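Local coordinates for type II secretion system protein F (Vibrio cholerae, PDB 3C1Q) that probably acts, as a whole protein of which this is one cytoplasmic domain, in the inner membrane complex that secretes toxins and proteases from the periplasm, at residues T11-A22 with L96-Q107; G61-G69 with R80-K88. All coordinates share one frame; numbering follows the deposited sequence.

In the fold
Both contacts are antiparallel helix pairings in the all-helical first cytoplasmic domain of EpsF, and they illustrate how one small bundle can combine apolar packing with charged and polar bonds. Interaction 1 joins helix 11-26 to helix 92-121, and the latter supplies E97 and D101 to a calcium ion that E43 of the second subunit also binds. Interaction 2, whose residues all fall between those two segments in sequence, pairs the short helix 64-68 with helix 77-89. The centres of the contacts lie about 16 Å apart, yet they meet directly: L99 CD1 packs 3.7 Å from V83 CG2, and L21 CD2 lies 4.2 Å from L64 CD2.

Interaction 1: T11-A22 with L96-Q107. With CA (calcium ion), chain G.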
loop_
_atom_site.group_PDB
_atom_site.type_symbol
_atom_site.label_atom_id
_atom_site.label_comp_id
_atom_site.label_asym_id
_atom_site.label_seq_id
_atom_site.Cartn_x
_atom_site.Cartn_y
_atom_site.Cartn_z
ATOM N N THR B 11 -9.334 -3.687 11.254
ATOM C CA THR B 11 -8.757 -4.655 10.330
ATOM C C THR B 11 -8.193 -3.945 9.096
ATOM O O THR B 11 -7.054 -4.214 8.716
ATOM C CB THR B 11 -9.808 -5.737 9.974
ATOM O OG1 THR B 11 -10.294 -6.304 11.195
ATOM C CG2 THR B 11 -9.224 -6.848 9.111
ATOM N N PRO B 12 -8.968 -3.018 8.486
ATOM C CA PRO B 12 -8.355 -2.254 7.389
ATOM C C PRO B 12 -7.120 -1.454 7.771
ATOM O O PRO B 12 -6.177 -1.364 6.978
ATOM C CB PRO B 12 -9.466 -1.315 6.902
ATOM C CG PRO B 12 -10.583 -1.472 7.796
ATOM C CD PRO B 12 -10.388 -2.675 8.668
ATOM N N ASP B 13 -7.101 -0.872 8.962
ATOM C CA ASP B 13 -5.955 -0.041 9.310
ATOM C C ASP B 13 -4.726 -0.880 9.612
ATOM O O ASP B 13 -3.613 -0.473 9.290
ATOM C CB ASP B 13 -6.291 0.926 10.422
ATOM C CG ASP B 13 -7.034 2.149 9.906
ATOM O OD1 ASP B 13 -6.730 2.610 8.772
ATOM O OD2 ASP B 13 -7.908 2.636 10.638
ATOM N N LEU B 14 -4.900 -2.059 10.204
ATOM C CA LEU B 14 -3.730 -2.958 10.349
ATOM C C LEU B 14 -3.189 -3.379 8.982
ATOM O O LEU B 14 -1.979 -3.386 8.765
ATOM C CB LEU B 14 -4.051 -4.199 11.182
ATOM C CG LEU B 14 -2.834 -5.104 11.442
ATOM C CD1 LEU B 14 -1.778 -4.367 12.267
ATOM C CD2 LEU B 14 -3.282 -6.383 12.124
ATOM N N ALA B 15 -4.083 -3.708 8.052
ATOM C CA ALA B 15 -3.695 -4.091 6.700
ATOM C C ALA B 15 -2.924 -2.978 5.991
ATOM O O ALA B 15 -1.927 -3.240 5.301
ATOM C CB ALA B 15 -4.920 -4.482 5.896
ATOM N N LEU B 16 -3.382 -1.748 6.181
ATOM C CA LEU B 16 -2.773 -0.601 5.541
ATOM C C LEU B 16 -1.345 -0.450 6.042
ATOM O O LEU B 16 -0.401 -0.441 5.236
ATOM C CB LEU B 16 -3.583 0.656 5.830
ATOM C CG LEU B 16 -2.990 2.006 5.419
ATOM C CD1 LEU B 16 -2.723 2.039 3.915
ATOM C CD2 LEU B 16 -3.907 3.142 5.854
ATOM N N ILE B 17 -1.167 -0.309 7.361
ATOM C CA ILE B 17 0.191 -0.044 7.861
ATOM C C ILE B 17 1.116 -1.216 7.595
ATOM O O ILE B 17 2.308 -1.014 7.354
ATOM C CB ILE B 17 0.221 0.422 9.351
ATOM C CG1 ILE B 17 -0.306 -0.669 10.298
ATOM C CG2 ILE B 17 -0.545 1.759 9.504
ATOM C CD1 ILE B 17 -0.256 -0.305 11.840
ATOM N N THR B 18 0.594 -2.443 7.611
ATOM C CA THR B 18 1.471 -3.606 7.389
ATOM C C THR B 18 1.941 -3.658 5.922
ATOM O O THR B 18 3.120 -3.898 5.640
ATOM C CB THR B 18 0.794 -4.930 7.838
ATOM O OG1 THR B 18 0.400 -4.827 9.220
ATOM C CG2 THR B 18 1.736 -6.089 7.687
ATOM N N ARG B 19 1.023 -3.366 5.006
ATOM C CA ARG B 19 1.370 -3.284 3.578
ATOM C C ARG B 19 2.361 -2.162 3.316
ATOM O O ARG B 19 3.362 -2.361 2.645
ATOM C CB ARG B 19 0.130 -3.119 2.713
ATOM C CG ARG B 19 0.436 -2.944 1.210
ATOM C CD ARG B 19 1.177 -4.109 0.641
ATOM N NE ARG B 19 0.346 -5.322 0.631
ATOM C CZ ARG B 19 0.837 -6.544 0.425
ATOM N NH1 ARG B 19 2.140 -6.707 0.234
ATOM N NH2 ARG B 19 0.036 -7.601 0.414
ATOM N N GLN B 20 2.121 -0.991 3.894
ATOM C CA GLN B 20 3.033 0.136 3.707
ATOM C C GLN B 20 4.420 -0.186 4.257
ATOM O O GLN B 20 5.424 0.043 3.581
ATOM C CB GLN B 20 2.486 1.399 4.366
ATOM C CG GLN B 20 1.188 1.905 3.745
ATOM C CD GLN B 20 0.659 3.139 4.432
ATOM O OE1 GLN B 20 0.387 3.121 5.639
ATOM N NE2 GLN B 20 0.519 4.233 3.672
ATOM N N LEU B 21 4.485 -0.737 5.467
ATOM C CA LEU B 21 5.796 -1.056 6.048
ATOM C C LEU B 21 6.501 -2.126 5.192
ATOM O O LEU B 21 7.690 -2.025 4.911
ATOM C CB LEU B 21 5.656 -1.494 7.503
ATOM C CG LEU B 21 6.932 -1.734 8.272
ATOM C CD1 LEU B 21 7.762 -0.424 8.395
ATOM C CD2 LEU B 21 6.593 -2.330 9.657
ATOM N N ALA B 22 5.767 -3.143 4.747
ATOM C CA ALA B 22 6.356 -4.179 3.904
ATOM C C ALA B 22 6.906 -3.614 2.594
ATOM O O ALA B 22 7.992 -3.983 2.149
ATOM C CB ALA B 22 5.338 -5.262 3.602
ATOM N N LEU B 96 7.700 -9.494 6.607
ATOM C CA LEU B 96 6.746 -8.387 6.504
ATOM C C LEU B 96 5.815 -8.570 5.309
ATOM O O LEU B 96 4.606 -8.317 5.409
ATOM C CB LEU B 96 7.451 -7.021 6.459
ATOM C CG LEU B 96 8.035 -6.534 7.776
ATOM C CD1 LEU B 96 8.827 -5.260 7.556
ATOM C CD2 LEU B 96 6.926 -6.324 8.836
ATOM N N GLU B 97 6.362 -8.991 4.178
ATOM C CA GLU B 97 5.531 -9.250 2.994
ATOM C C GLU B 97 4.436 -10.258 3.340
ATOM O O GLU B 97 3.261 -10.066 2.996
ATOM C CB GLU B 97 6.376 -9.777 1.832
ATOM C CG GLU B 97 5.571 -10.094 0.564
ATOM C CD GLU B 97 4.775 -8.910 0.061
ATOM O OE1 GLU B 97 5.291 -7.753 0.132
ATOM O OE2 GLU B 97 3.628 -9.132 -0.401
ATOM N N ARG B 98 4.820 -11.353 3.991
ATOM C CA ARG B 98 3.836 -12.377 4.377
ATOM C C ARG B 98 2.807 -11.840 5.364
ATOM O O ARG B 98 1.614 -12.180 5.269
ATOM C CB ARG B 98 4.522 -13.613 4.926
ATOM C CG ARG B 98 5.252 -14.408 3.838
ATOM C CD ARG B 98 5.386 -15.871 4.202
ATOM N NE ARG B 98 6.405 -16.070 5.220
ATOM C CZ ARG B 98 7.717 -16.011 4.989
ATOM N NH1 ARG B 98 8.192 -15.763 3.768
ATOM N NH2 ARG B 98 8.558 -16.211 5.981
ATOM N N LEU B 99 3.245 -10.989 6.298
ATOM C CA LEU B 99 2.310 -10.383 7.251
ATOM C C LEU B 99 1.336 -9.433 6.524
ATOM O O LEU B 99 0.151 -9.392 6.826
ATOM C CB LEU B 99 3.078 -9.624 8.332
ATOM C CG LEU B 99 3.691 -10.507 9.401
ATOM C CD1 LEU B 99 4.782 -9.735 10.183
ATOM C CD2 LEU B 99 2.606 -11.066 10.360
ATOM N N ALA B 100 1.846 -8.705 5.541
ATOM C CA ALA B 100 1.023 -7.822 4.716
ATOM C C ALA B 100 -0.031 -8.610 3.918
ATOM O O ALA B 100 -1.238 -8.244 3.893
ATOM C CB ALA B 100 1.942 -7.007 3.765
ATOM N N ASP B 101 0.405 -9.688 3.271
ATOM C CA ASP B 101 -0.488 -10.565 2.514
ATOM C C ASP B 101 -1.557 -11.124 3.417
ATOM O O ASP B 101 -2.732 -11.165 3.049
ATOM C CB ASP B 101 0.278 -11.725 1.879
ATOM C CG ASP B 101 1.072 -11.306 0.653
ATOM O OD1 ASP B 101 0.728 -10.294 0.020
ATOM O OD2 ASP B 101 2.009 -12.033 0.301
ATOM N N TYR B 102 -1.135 -11.561 4.601
ATOM C CA TYR B 102 -2.045 -12.170 5.597
ATOM C C TYR B 102 -3.075 -11.137 6.058
ATOM O O TYR B 102 -4.277 -11.389 6.048
ATOM C CB TYR B 102 -1.252 -12.689 6.798
ATOM C CG TYR B 102 -2.110 -13.147 7.946
ATOM C CD1 TYR B 102 -2.723 -14.393 7.926
ATOM C CD2 TYR B 102 -2.332 -12.322 9.053
ATOM C CE1 TYR B 102 -3.528 -14.817 8.987
ATOM C CE2 TYR B 102 -3.123 -12.745 10.113
ATOM C CZ TYR B 102 -3.728 -13.978 10.066
ATOM O OH TYR B 102 -4.507 -14.379 11.140
ATOM N N ALA B 103 -2.590 -9.956 6.407
ATOM C CA ALA B 103 -3.458 -8.885 6.875
ATOM C C ALA B 103 -4.418 -8.395 5.780
ATOM O O ALA B 103 -5.597 -8.105 6.070
ATOM C CB ALA B 103 -2.625 -7.721 7.449
ATOM N N GLU B 104 -3.933 -8.317 4.534
ATOM C CA GLU B 104 -4.748 -7.925 3.371
ATOM C C GLU B 104 -5.874 -8.923 3.145
ATOM O O GLU B 104 -7.037 -8.555 2.943
ATOM C CB GLU B 104 -3.875 -7.864 2.096
ATOM C CG GLU B 104 -4.655 -7.606 0.795
ATOM C CD GLU B 104 -3.817 -7.727 -0.478
ATOM O OE1 GLU B 104 -2.602 -7.733 -0.391
ATOM O OE2 GLU B 104 -4.381 -7.818 -1.583
ATOM N N ASN B 105 -5.502 -10.193 3.148
ATOM C CA ASN B 105 -6.444 -11.290 2.963
ATOM C C ASN B 105 -7.521 -11.245 4.025
ATOM O O ASN B 105 -8.701 -11.381 3.713
ATOM C CB ASN B 105 -5.718 -12.636 3.043
ATOM C CG ASN B 105 -6.666 -13.826 2.926
ATOM O OD1 ASN B 105 -6.876 -14.611 3.890
ATOM N ND2 ASN B 105 -7.235 -13.982 1.744
ATOM N N ARG B 106 -7.109 -11.060 5.280
ATOM C CA ARG B 106 -8.035 -11.006 6.398
ATOM C C ARG B 106 -9.034 -9.851 6.200
ATOM O O ARG B 106 -10.240 -10.024 6.367
ATOM C CB ARG B 106 -7.261 -10.848 7.706
ATOM C CG ARG B 106 -8.107 -10.874 8.924
ATOM C CD ARG B 106 -7.300 -11.197 10.174
ATOM N NE ARG B 106 -8.229 -11.566 11.234
ATOM C CZ ARG B 106 -8.916 -10.699 11.972
ATOM N NH1 ARG B 106 -8.771 -9.389 11.798
ATOM N NH2 ARG B 106 -9.753 -11.149 12.897
ATOM N N GLN B 107 -8.525 -8.681 5.842
ATOM C CA GLN B 107 -9.372 -7.521 5.567
ATOM C C GLN B 107 -10.376 -7.807 4.447
ATOM O O GLN B 107 -11.560 -7.481 4.561
ATOM C CB GLN B 107 -8.510 -6.296 5.212
ATOM C CG GLN B 107 -9.256 -5.100 4.568
ATOM C CD GLN B 107 -10.481 -4.656 5.326
ATOM O OE1 GLN B 107 -10.624 -4.921 6.530
ATOM N NE2 GLN B 107 -11.393 -3.971 4.624
HETATM CA CA CA G . 2.541 -10.624 -1.723
HETATM O O HOH W 1 -5.799 -6.840 8.636
HETATM O O HOH W 2 -1.927 -5.562 3.998
HETATM O O HOH W 3 4.502 -5.562 -1.006
HETATM O O HOH W 4 4.187 -9.997 -3.442
HETATM O O HOH W 5 4.169 -12.506 -1.726
HETATM O O HOH W 6 1.387 -8.785 -2.698
#
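R19 leaves helix 11-26 with CG anti to its backbone N (chi1 177°), then bends at chi2 and chi3, and this folded course lays its guanidinium over A100 and among E97, D101 and E104 of helix 92-121. E97 starts the same way and bends at chi2, bringing its carboxylate back to R19. The motif is an antiparallel helix pair of the all-helical bundle, its axes 8.2 Å apart at an angle of 154°, with R19 as a knob in the hole formed by those four residues. R19 NH1 donates to E97 OE2 at 2.9 Å, on the syn side of that oxygen. R19 NH2 donates to D101 OD1, lying in the guanidinium plane, through a nearly straight bond of 2.8 Å and, in one of the two conformers of E104, to its OE1, tilted from that plane, through a more bent bond. One face of the guanidinium rests on A100 CB, so contacts at edge and face together fix its rotation. Two of the oxygens held by R19, E97 OE2 and D101 OD1, also bind calcium, 2.3 Å and 2.5 Å from it. R19 thus sits in the second shell, consistent with orienting these ligands, and may offset part of their negative charge. D101 OD2, three waters and E43 of the second subunit complete the site, while E97 OE1 has a further partner in Q26. On both sides of R19 along the helix, alanines allow close approach: A15 CB faces A103 CB, and A22 CB packs on A100 CB and L96 CB. T18 inserts CG2 against the backbone of A100, while its OG1 turns back to L14 O. Water 2 bridges the two backbones, donating to A15 O at 2.7 Å and to A100 O at 2.8 Å.

Interaction 2: G61-G69 with R80-K88; sequences GYTLSDSLG and RSMVAAGEK
The N-terminus of the short helix 64-68, with T63 as its N-cap, is met by the E87 carboxylate of the antiparallel helix 77-89 in the cytoplasmic bundle. E87 presents its carboxylate to the first amides of the short helix. Its OE2 uses the syn lone pair to accept from L64 N at 2.8 Å, while OE1 receives S65 N at 2.9 Å through a nearly straight bond. S65 OG, set between its own backbone N and carbonyl carbon (chi1 56°), adds a third bond by reaching OE1 nearly end-on. The capping T63 OG1 accepts from D66 N at 3.1 Å, so side chains from both partners share the opening amides. The small S65 fits as a knob among R80, V83, A84 and E87, its CB 3.5 Å from A84 N. Beside it V83 splits its branches, CG1 meeting L64 CD2 at 3.8 Å and CG2 facing L68 CD1, with both leucines crossing it at about a right angle. At the other end R80 lays its CD alongside L68 O and the backbone of G69; its NE bonds to F75 O, and NH1 reaches S65 O through water 7. With three bonds gripping its two oxygens next to the positive end of a helix dipole, the E87 carboxylate is probably stabilised in its charged form.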
loop_
_atom_site.group_PDB
_atom_site.type_symbol
_atom_site.label_atom_id
_atom_site.label_comp_id
_atom_site.label_asym_id
_atom_site.label_seq_id
_atom_site.Cartn_x
_atom_site.Cartn_y
_atom_site.Cartn_z
ATOM N N GLY B 61 17.662 1.443 19.498
ATOM C CA GLY B 61 18.264 0.102 19.477
ATOM C C GLY B 61 17.357 -1.052 19.879
ATOM O O GLY B 61 17.776 -2.224 19.872
ATOM N N TYR B 62 16.106 -0.749 20.204
ATOM C CA TYR B 62 15.118 -1.798 20.415
ATOM C C TYR B 62 14.788 -2.438 19.086
ATOM O O TYR B 62 14.741 -1.757 18.063
ATOM C CB TYR B 62 13.851 -1.219 21.016
ATOM C CG TYR B 62 14.020 -0.688 22.416
ATOM C CD1 TYR B 62 13.964 -1.538 23.501
ATOM C CD2 TYR B 62 14.211 0.674 22.662
ATOM C CE1 TYR B 62 14.102 -1.064 24.776
ATOM C CE2 TYR B 62 14.342 1.159 23.934
ATOM C CZ TYR B 62 14.287 0.286 25.000
ATOM O OH TYR B 62 14.418 0.774 26.277
ATOM N N THR B 63 14.548 -3.741 19.085
ATOM C CA THR B 63 14.081 -4.390 17.862
ATOM C C THR B 63 12.640 -3.968 17.545
ATOM O O THR B 63 11.909 -3.447 18.394
ATOM C CB THR B 63 14.135 -5.908 17.964
ATOM O OG1 THR B 63 13.448 -6.300 19.157
ATOM C CG2 THR B 63 15.570 -6.413 17.983
ATOM N N LEU B 64 12.243 -4.163 16.304
ATOM C CA LEU B 64 10.872 -3.905 15.929
ATOM C C LEU B 64 9.933 -4.799 16.735
ATOM O O LEU B 64 8.955 -4.314 17.312
ATOM C CB LEU B 64 10.666 -4.106 14.437
ATOM C CG LEU B 64 9.244 -3.836 13.929
ATOM C CD1 LEU B 64 8.773 -2.422 14.248
ATOM C CD2 LEU B 64 9.137 -4.116 12.414
ATOM N N SER B 65 10.226 -6.093 16.781
ATOM C CA SER B 65 9.398 -7.047 17.541
ATOM C C SER B 65 9.253 -6.652 19.011
ATOM O O SER B 65 8.159 -6.738 19.579
ATOM C CB SER B 65 9.955 -8.477 17.428
ATOM O OG SER B 65 11.309 -8.561 17.835
ATOM N N ASP B 66 10.340 -6.205 19.639
ATOM C CA ASP B 66 10.270 -5.833 21.052
ATOM C C ASP B 66 9.408 -4.569 21.210
ATOM O O ASP B 66 8.543 -4.492 22.096
ATOM C CB ASP B 66 11.690 -5.626 21.609
ATOM C CG ASP B 66 11.723 -5.430 23.104
ATOM O OD1 ASP B 66 10.903 -6.063 23.802
ATOM O OD2 ASP B 66 12.596 -4.669 23.580
ATOM N N SER B 67 9.628 -3.605 20.321
ATOM C CA SER B 67 8.870 -2.340 20.322
ATOM C C SER B 67 7.359 -2.572 20.136
ATOM O O SER B 67 6.549 -1.988 20.848
ATOM C CB SER B 67 9.404 -1.394 19.254
ATOM O OG SER B 67 10.784 -1.082 19.457
ATOM N N LEU B 68 6.991 -3.462 19.214
ATOM C CA LEU B 68 5.567 -3.745 18.953
ATOM C C LEU B 68 4.862 -4.329 20.171
ATOM O O LEU B 68 3.635 -4.296 20.249
ATOM C CB LEU B 68 5.408 -4.694 17.775
ATOM C CG LEU B 68 5.932 -4.216 16.422
ATOM C CD1 LEU B 68 5.681 -5.296 15.359
ATOM C CD2 LEU B 68 5.326 -2.881 16.008
ATOM N N GLY B 69 5.638 -4.891 21.100
ATOM C CA GLY B 69 5.104 -5.457 22.322
ATOM C C GLY B 69 4.468 -4.448 23.258
ATOM O O GLY B 69 3.735 -4.830 24.166
ATOM N N ARG B 80 3.966 -10.486 16.276
ATOM C CA ARG B 80 5.237 -10.101 16.878
ATOM C C ARG B 80 6.243 -11.235 16.808
ATOM O O ARG B 80 7.445 -10.998 16.618
ATOM C CB ARG B 80 5.022 -9.611 18.316
ATOM C CG ARG B 80 4.152 -8.390 18.358
ATOM C CD ARG B 80 4.038 -7.758 19.711
ATOM N NE ARG B 80 3.074 -8.469 20.519
ATOM C CZ ARG B 80 3.382 -9.343 21.457
ATOM N NH1 ARG B 80 4.647 -9.591 21.760
ATOM N NH2 ARG B 80 2.413 -9.950 22.115
ATOM N N SER B 81 5.744 -12.469 16.906
ATOM C CA SER B 81 6.591 -13.647 16.750
ATOM C C SER B 81 7.185 -13.743 15.355
ATOM O O SER B 81 8.368 -14.048 15.214
ATOM C CB SER B 81 5.805 -14.915 17.065
ATOM O OG SER B 81 5.628 -15.035 18.463
HETATM N N MSE B 82 6.367 -13.465 14.343
HETATM C CA MSE B 82 6.811 -13.486 12.948
HETATM C C MSE B 82 7.919 -12.425 12.720
HETATM O O MSE B 82 8.965 -12.718 12.155
HETATM C CB MSE B 82 5.615 -13.279 11.982
HETATM C CG MSE B 82 4.596 -14.475 11.866
HETATM SE SE MSE B 82 5.479 -16.150 11.527
HETATM C CE MSE B 82 6.523 -15.669 9.950
ATOM N N VAL B 83 7.687 -11.206 13.192
ATOM C CA VAL B 83 8.667 -10.122 13.096
ATOM C C VAL B 83 9.989 -10.521 13.766
ATOM O O VAL B 83 11.065 -10.370 13.174
ATOM C CB VAL B 83 8.124 -8.810 13.713
ATOM C CG1 VAL B 83 9.166 -7.713 13.663
ATOM C CG2 VAL B 83 6.854 -8.354 12.963
ATOM N N ALA B 84 9.905 -11.022 14.993
ATOM C CA ALA B 84 11.075 -11.551 15.705
ATOM C C ALA B 84 11.850 -12.565 14.875
ATOM O O ALA B 84 13.077 -12.484 14.799
ATOM C CB ALA B 84 10.670 -12.192 17.053
ATOM N N ALA B 85 11.153 -13.536 14.278
ATOM C CA ALA B 85 11.832 -14.551 13.444
ATOM C C ALA B 85 12.552 -13.891 12.274
ATOM O O ALA B 85 13.685 -14.239 11.981
ATOM C CB ALA B 85 10.838 -15.641 12.944
ATOM N N GLY B 86 11.900 -12.933 11.613
ATOM C CA GLY B 86 12.526 -12.191 10.516
ATOM C C GLY B 86 13.753 -11.383 10.932
ATOM O O GLY B 86 14.797 -11.421 10.263
ATOM N N GLU B 87 13.650 -10.649 12.038
ATOM C CA GLU B 87 14.774 -9.851 12.509
ATOM C C GLU B 87 15.942 -10.758 12.875
ATOM O O GLU B 87 17.067 -10.508 12.483
ATOM C CB GLU B 87 14.377 -8.978 13.708
ATOM C CG GLU B 87 13.406 -7.896 13.340
ATOM C CD GLU B 87 13.060 -7.003 14.499
ATOM O OE1 GLU B 87 12.344 -7.465 15.414
ATOM O OE2 GLU B 87 13.511 -5.833 14.498
ATOM N N LYS B 88 15.667 -11.826 13.608
ATOM C CA LYS B 88 16.726 -12.750 14.019
ATOM C C LYS B 88 17.475 -13.363 12.815
ATOM O O LYS B 88 18.710 -13.485 12.833
ATOM C CB LYS B 88 16.148 -13.849 14.920
ATOM C CG LYS B 88 17.202 -14.789 15.506
ATOM C CD LYS B 88 16.590 -15.750 16.503
ATOM C CE LYS B 88 17.669 -16.542 17.230
ATOM N NZ LYS B 88 17.172 -17.875 17.717
HETATM O O HOH W 7 7.159 -8.266 21.438
#